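Local coordinates for protein STM4351 (PDB 2Y7I) that binds arginine with high specificity as a periplasmic solute-binding protein, probably delivering it for uptake, at residues Pro59-Lys64 with Ala194-Asn199; Gln124-Asp129 with Pro184-Lys189. All coordinates share one frame; numbering follows the deposited sequence.

The two contacts are nested along the chain: contact 2 (Gln124-Asp129 with Pro184-Lys189) falls wholly inside the loop closed by contact 1 (Pro59-Lys64 with Ala194-Asn199). Their centres lie 23 Å apart and their nearest atoms about 12 Å, so they do not touch. Contact 1 joins the end of helix 57-62 to strand 194-195, whereas contact 2 packs helix 122-130 against the loop before that strand, beside the five-stranded sheet of 114-118 and 156-160. They belong to the two lobes of a family 3 solute-binding protein, with arginine bound between these lobes; the chain runs from Lys189 of contact 2 almost directly into Ala194 of contact 1.

Contact 1: residues Pro59-Lys64 with Ala194-Asn199; sequences PSLRFK and AVRKDN
Helix 57-62 ends beside the segment that begins on strand 194-195, the backbones coming closest at Arg62 and Arg196, whose CA atoms are 5.8 Å apart. Lys64 closes the helix with positive phi in a Schellman motif, and a type I beta turn runs from Arg196 to Asn199. Between the two backbones the Arg196 side chain, bent at chi3 (-55°), brings NH1 to Leu61 O at 3.1 Å, close to the guanidinium plane and fairly straight (N-H...O 157°). That oxygen also accepts from Lys64 N, so two donors grip one carbonyl at the helix end; Arg196 NH1 reaches Phe66 O as well, tying the helix end to the chain beyond it. Lys64 crosses Arg196 at about a right angle, its CG 3.4 Å from Arg196 NE and over one face of the guanidinium toward the rim. Deeper in, Leu61 CD2 packs 3.8 Å from Ala194 CB. Leu61 and Ala194 both rest on Val83, Ala194 also meets Phe85 of strand 84-85, antiparallel to 194-195, and Val195 packs against helix 200-214, all in the lobe that does not carry the five-stranded sheet.

Contact 2: residues Gln124-Asp129 with Pro184-Lys189; sequences QRYLQD and PDYYGK. With ACT (acetate ion), chain G.
Tyr186 inserts its ring among Arg125, Tyr126 and Asp129 of helix 122-130, and this is the tight part of the contact. The edge of the Tyr126 ring, led by CD1, meets one face of Tyr186 in a T-shaped pair, planes at 80° and centroids 5.6 Å apart. At the far end of the ring Tyr186 OH donates to Asp129 OD2 at 2.7 Å, reaching the anti side of the carboxylate slightly out of its plane. Tyr187 completes an aromatic cluster: its CE2 lies 3.8 Å from Tyr126 CG, the two rings oblique, while its OH bonds His123. The cluster pins the loop before strand 194-195 onto a helix of the lobe built on the sheet of 114-118 and 156-160, with the Tyr187 side chain about 6 Å from the bound arginine. The Arg125 side is looser and wetter. Bent at chi3 (76°), the Arg125 side chain lays its guanidinium over Tyr186 CE2, planes 26° apart, and the bond from NH2 to Asp185 O is weak. Arg125 NE donates to OXT of an acetate ion, probably from the crystallisation liquor, at 2.8 Å; the acetate also bonds Thr76 OG1. A water accepts from Arg125 NH2 and donates to Tyr186 O and acetate OXT.

Contact 1: residues Pro59-Lys64 with Ala194-Asn199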
loop_
_atom_site.group_PDB
_atom_site.type_symbol
_atom_site.label_atom_id
_atom_site.label_comp_id
_atom_site.label_asym_id
_atom_site.label_seq_id
_atom_site.Cartn_x
_atom_site.Cartn_y
_atom_site.Cartn_z
ATOM N N PRO A 59 -22.561 -15.683 6.123
ATOM C CA PRO A 59 -23.723 -15.941 6.978
ATOM C C PRO A 59 -23.510 -15.653 8.468
ATOM O O PRO A 59 -24.383 -15.053 9.104
ATOM C CB PRO A 59 -23.997 -17.430 6.756
ATOM C CG PRO A 59 -23.516 -17.689 5.390
ATOM C CD PRO A 59 -22.331 -16.787 5.171
ATOM N N SER A 60 -22.362 -16.054 9.014
ATOM C CA SER A 60 -22.047 -15.789 10.417
ATOM C C SER A 60 -21.860 -14.298 10.690
ATOM O O SER A 60 -22.265 -13.805 11.737
ATOM C CB SER A 60 -20.800 -16.565 10.851
ATOM O OG SER A 60 -21.050 -17.956 10.870
ATOM N N LEU A 61 -21.232 -13.592 9.748
ATOM C CA LEU A 61 -21.089 -12.136 9.833
ATOM C C LEU A 61 -22.457 -11.462 9.927
ATOM O O LEU A 61 -22.687 -10.598 10.793
ATOM C CB LEU A 61 -20.315 -11.604 8.610
ATOM C CG LEU A 61 -20.050 -10.094 8.489
ATOM C CD1 LEU A 61 -19.317 -9.518 9.719
ATOM C CD2 LEU A 61 -19.269 -9.804 7.220
ATOM N N ARG A 62 -23.366 -11.870 9.046
ATOM C CA ARG A 62 -24.735 -11.339 9.039
ATOM C C ARG A 62 -25.485 -11.672 10.334
ATOM O O ARG A 62 -26.283 -10.874 10.816
ATOM C CB ARG A 62 -25.508 -11.844 7.814
ATOM C CG ARG A 62 -24.998 -11.279 6.484
ATOM C CD ARG A 62 -25.610 -11.973 5.267
ATOM N NE ARG A 62 -27.064 -11.810 5.173
ATOM C CZ ARG A 62 -27.686 -10.747 4.658
ATOM N NH1 ARG A 62 -26.996 -9.719 4.181
ATOM N NH2 ARG A 62 -29.010 -10.707 4.619
ATOM N N PHE A 63 -25.185 -12.842 10.899
ATOM C CA PHE A 63 -25.756 -13.291 12.168
ATOM C C PHE A 63 -25.055 -12.661 13.393
ATOM O O PHE A 63 -25.358 -13.008 14.531
ATOM C CB PHE A 63 -25.713 -14.831 12.217
ATOM C CG PHE A 63 -26.544 -15.439 13.313
ATOM C CD1 PHE A 63 -27.938 -15.323 13.307
ATOM C CD2 PHE A 63 -25.935 -16.159 14.345
ATOM C CE1 PHE A 63 -28.718 -15.896 14.333
ATOM C CE2 PHE A 63 -26.699 -16.741 15.370
ATOM C CZ PHE A 63 -28.096 -16.609 15.363
ATOM N N LYS A 64 -24.122 -11.737 13.147
ATOM C CA LYS A 64 -23.412 -10.988 14.206
ATOM C C LYS A 64 -22.441 -11.798 15.063
ATOM O O LYS A 64 -22.124 -11.398 16.185
ATOM C CB LYS A 64 -24.388 -10.235 15.124
ATOM C CG LYS A 64 -25.132 -9.117 14.448
ATOM C CD LYS A 64 -25.735 -8.164 15.460
ATOM C CE LYS A 64 -26.529 -7.082 14.752
ATOM N NZ LYS A 64 -27.549 -7.681 13.844
ATOM N N ALA A 194 -14.777 -7.530 5.063
ATOM C CA ALA A 194 -16.240 -7.447 5.064
ATOM C C ALA A 194 -16.793 -7.137 6.448
ATOM O O ALA A 194 -16.301 -7.638 7.458
ATOM C CB ALA A 194 -16.855 -8.730 4.517
ATOM N N VAL A 195 -17.800 -6.274 6.475
ATOM C CA VAL A 195 -18.574 -6.003 7.685
ATOM C C VAL A 195 -20.048 -6.081 7.302
ATOM O O VAL A 195 -20.374 -6.083 6.112
ATOM C CB VAL A 195 -18.204 -4.634 8.331
ATOM C CG1 VAL A 195 -16.679 -4.438 8.341
ATOM C CG2 VAL A 195 -18.875 -3.463 7.608
ATOM N N ARG A 196 -20.927 -6.164 8.299
ATOM C CA ARG A 196 -22.370 -6.138 8.062
ATOM C C ARG A 196 -22.820 -4.850 7.382
ATOM O O ARG A 196 -22.227 -3.786 7.586
ATOM C CB ARG A 196 -23.131 -6.278 9.378
ATOM C CG ARG A 196 -23.334 -7.697 9.813
ATOM C CD ARG A 196 -24.185 -7.768 11.085
ATOM N NE ARG A 196 -23.646 -6.973 12.196
ATOM C CZ ARG A 196 -22.503 -7.218 12.847
ATOM N NH1 ARG A 196 -21.708 -8.238 12.501
ATOM N NH2 ARG A 196 -22.141 -6.416 13.843
ATOM N N LYS A 197 -23.899 -4.948 6.613
ATOM C CA LYS A 197 -24.435 -3.813 5.851
ATOM C C LYS A 197 -24.710 -2.515 6.615
ATOM O O LYS A 197 -24.487 -1.424 6.084
ATOM C CB LYS A 197 -25.697 -4.238 5.102
ATOM C CG LYS A 197 -25.420 -4.985 3.817
ATOM C CD LYS A 197 -24.804 -4.061 2.791
ATOM C CE LYS A 197 -25.091 -4.542 1.387
ATOM N NZ LYS A 197 -24.316 -3.713 0.431
ATOM N N ASP A 198 -25.210 -2.594 7.839
ATOM C CA ASP A 198 -25.561 -1.335 8.512
ATOM C C ASP A 198 -24.521 -0.943 9.555
ATOM O O ASP A 198 -24.851 -0.420 10.612
ATOM C CB ASP A 198 -26.974 -1.394 9.101
ATOM C CG ASP A 198 -27.653 -0.006 9.188
ATOM O OD1 ASP A 198 -26.970 1.050 9.213
ATOM O OD2 ASP A 198 -28.895 0.018 9.238
ATOM N N ASN A 199 -23.252 -1.188 9.234
ATOM C CA ASN A 199 -22.167 -0.925 10.167
ATOM C C ASN A 199 -21.159 0.090 9.610
ATOM O O ASN A 199 -19.962 -0.176 9.578
ATOM C CB ASN A 199 -21.465 -2.247 10.537
ATOM C CG ASN A 199 -20.919 -2.248 11.968
ATOM O OD1 ASN A 199 -21.021 -1.254 12.699
ATOM N ND2 ASN A 199 -20.345 -3.375 12.373
#

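Contact 2: residues Gln124-Asp129 with Pro184-Lys189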
loop_
_atom_site.group_PDB
_atom_site.type_symbol
_atom_site.label_atom_id
_atom_site.label_comp_id
_atom_site.label_asym_id
_atom_site.label_seq_id
_atom_site.Cartn_x
_atom_site.Cartn_y
_atom_site.Cartn_z
ATOM N N GLN A 124 -15.537 -21.805 -7.470
ATOM C CA GLN A 124 -16.672 -22.694 -7.602
ATOM C C GLN A 124 -17.649 -22.146 -8.641
ATOM O O GLN A 124 -18.104 -22.882 -9.515
ATOM C CB GLN A 124 -17.373 -22.877 -6.252
ATOM C CG GLN A 124 -18.673 -23.673 -6.324
ATOM C CD GLN A 124 -19.262 -23.930 -4.938
ATOM O OE1 GLN A 124 -19.591 -22.992 -4.202
ATOM N NE2 GLN A 124 -19.402 -25.207 -4.584
ATOM N N ARG A 125 -17.946 -20.850 -8.553
ATOM C CA ARG A 125 -18.902 -20.228 -9.464
ATOM C C ARG A 125 -18.372 -20.244 -10.899
ATOM O O ARG A 125 -19.102 -20.614 -11.831
ATOM C CB ARG A 125 -19.258 -18.806 -9.016
ATOM C CG ARG A 125 -20.478 -18.236 -9.732
ATOM C CD ARG A 125 -20.961 -16.923 -9.101
ATOM N NE ARG A 125 -20.125 -15.767 -9.445
ATOM C CZ ARG A 125 -20.307 -14.991 -10.513
ATOM N NH1 ARG A 125 -21.282 -15.246 -11.379
ATOM N NH2 ARG A 125 -19.500 -13.954 -10.721
ATOM N N TYR A 126 -17.102 -19.873 -11.068
ATOM C CA TYR A 126 -16.470 -19.921 -12.386
ATOM C C TYR A 126 -16.563 -21.299 -13.036
ATOM O O TYR A 126 -17.007 -21.397 -14.185
ATOM C CB TYR A 126 -15.005 -19.430 -12.382
ATOM C CG TYR A 126 -14.359 -19.649 -13.735
ATOM C CD1 TYR A 126 -14.624 -18.795 -14.810
ATOM C CD2 TYR A 126 -13.548 -20.753 -13.959
ATOM C CE1 TYR A 126 -14.064 -19.021 -16.066
ATOM C CE2 TYR A 126 -12.987 -20.990 -15.206
ATOM C CZ TYR A 126 -13.253 -20.126 -16.253
ATOM O OH TYR A 126 -12.696 -20.376 -17.480
ATOM N N LEU A 127 -16.122 -22.349 -12.331
ATOM C CA LEU A 127 -16.141 -23.700 -12.921
ATOM C C LEU A 127 -17.546 -24.176 -13.242
ATOM O O LEU A 127 -17.776 -24.792 -14.290
ATOM C CB LEU A 127 -15.473 -24.733 -12.023
ATOM C CG LEU A 127 -14.019 -25.186 -12.178
ATOM C CD1 LEU A 127 -13.974 -26.701 -11.898
ATOM C CD2 LEU A 127 -13.366 -24.887 -13.533
ATOM N N GLN A 128 -18.480 -23.903 -12.330
ATOM C CA GLN A 128 -19.880 -24.301 -12.529
ATOM C C GLN A 128 -20.495 -23.633 -13.748
ATOM O O GLN A 128 -21.277 -24.252 -14.468
ATOM C CB GLN A 128 -20.722 -24.012 -11.272
ATOM C CG GLN A 128 -20.524 -25.065 -10.180
ATOM C CD GLN A 128 -21.190 -24.724 -8.849
ATOM O OE1 GLN A 128 -21.098 -25.495 -7.886
ATOM N NE2 GLN A 128 -21.842 -23.571 -8.781
ATOM N N ASP A 129 -20.139 -22.368 -13.973
ATOM C CA ASP A 129 -20.739 -21.589 -15.053
ATOM C C ASP A 129 -20.048 -21.771 -16.383
ATOM O O ASP A 129 -20.717 -21.915 -17.411
ATOM C CB ASP A 129 -20.727 -20.104 -14.720
ATOM C CG ASP A 129 -21.679 -19.747 -13.611
ATOM O OD1 ASP A 129 -22.498 -20.602 -13.221
ATOM O OD2 ASP A 129 -21.599 -18.605 -13.124
ATOM N N PRO A 184 -13.212 -11.608 -16.293
ATOM C CA PRO A 184 -13.468 -10.522 -15.336
ATOM C C PRO A 184 -14.904 -10.450 -14.792
ATOM O O PRO A 184 -15.183 -9.636 -13.918
ATOM C CB PRO A 184 -13.102 -9.259 -16.125
ATOM C CG PRO A 184 -13.282 -9.639 -17.556
ATOM C CD PRO A 184 -12.905 -11.091 -17.644
ATOM N N ASP A 185 -15.803 -11.283 -15.308
ATOM C CA ASP A 185 -17.112 -11.482 -14.679
ATOM C C ASP A 185 -16.959 -12.222 -13.344
ATOM O O ASP A 185 -17.858 -12.175 -12.497
ATOM C CB ASP A 185 -18.050 -12.273 -15.601
ATOM C CG ASP A 185 -18.562 -11.454 -16.765
ATOM O OD1 ASP A 185 -18.535 -10.204 -16.698
ATOM O OD2 ASP A 185 -19.002 -12.067 -17.758
ATOM N N TYR A 186 -15.807 -12.880 -13.161
ATOM C CA TYR A 186 -15.546 -13.743 -12.009
ATOM C C TYR A 186 -14.328 -13.317 -11.190
ATOM O O TYR A 186 -14.317 -13.460 -9.968
ATOM C CB TYR A 186 -15.391 -15.208 -12.472
ATOM C CG TYR A 186 -16.657 -15.735 -13.108
ATOM C CD1 TYR A 186 -16.919 -15.530 -14.460
ATOM C CD2 TYR A 186 -17.617 -16.404 -12.343
ATOM C CE1 TYR A 186 -18.100 -15.977 -15.046
ATOM C CE2 TYR A 186 -18.796 -16.865 -12.925
ATOM C CZ TYR A 186 -19.028 -16.646 -14.276
ATOM O OH TYR A 186 -20.196 -17.091 -14.846
ATOM N N TYR A 187 -13.318 -12.775 -11.863
ATOM C CA TYR A 187 -12.004 -12.541 -11.256
ATOM C C TYR A 187 -11.526 -11.103 -11.420
ATOM O O TYR A 187 -11.989 -10.401 -12.292
ATOM C CB TYR A 187 -10.978 -13.502 -11.869
ATOM C CG TYR A 187 -11.244 -14.957 -11.510
ATOM C CD1 TYR A 187 -11.104 -15.400 -10.198
ATOM C CD2 TYR A 187 -11.632 -15.879 -12.481
ATOM C CE1 TYR A 187 -11.352 -16.721 -9.842
ATOM C CE2 TYR A 187 -11.892 -17.210 -12.147
ATOM C CZ TYR A 187 -11.742 -17.622 -10.817
ATOM O OH TYR A 187 -11.978 -18.924 -10.459
ATOM N N GLY A 188 -10.596 -10.675 -10.572
ATOM C CA GLY A 188 -10.029 -9.335 -10.688
ATOM C C GLY A 188 -10.616 -8.309 -9.735
ATOM O O GLY A 188 -10.153 -7.169 -9.701
ATOM N N LYS A 189 -11.650 -8.691 -8.984
ATOM C CA LYS A 189 -12.156 -7.837 -7.912
ATOM C C LYS A 189 -11.161 -7.937 -6.765
ATOM O O LYS A 189 -10.669 -9.029 -6.452
ATOM C CB LYS A 189 -13.567 -8.260 -7.468
ATOM C CG LYS A 189 -14.681 -8.003 -8.507
ATOM C CD LYS A 189 -14.918 -6.505 -8.719
ATOM C CE LYS A 189 -15.994 -6.238 -9.765
ATOM N NZ LYS A 189 -16.352 -4.793 -9.799
HETATM C C ACT G . -19.172 -15.020 -6.004
HETATM O O ACT G . -19.606 -14.265 -5.112
HETATM O OXT ACT G . -19.073 -14.518 -7.152
HETATM C CH3 ACT G . -18.782 -16.439 -5.710
HETATM O O HOH W 1 -17.174 -13.891 -9.187
#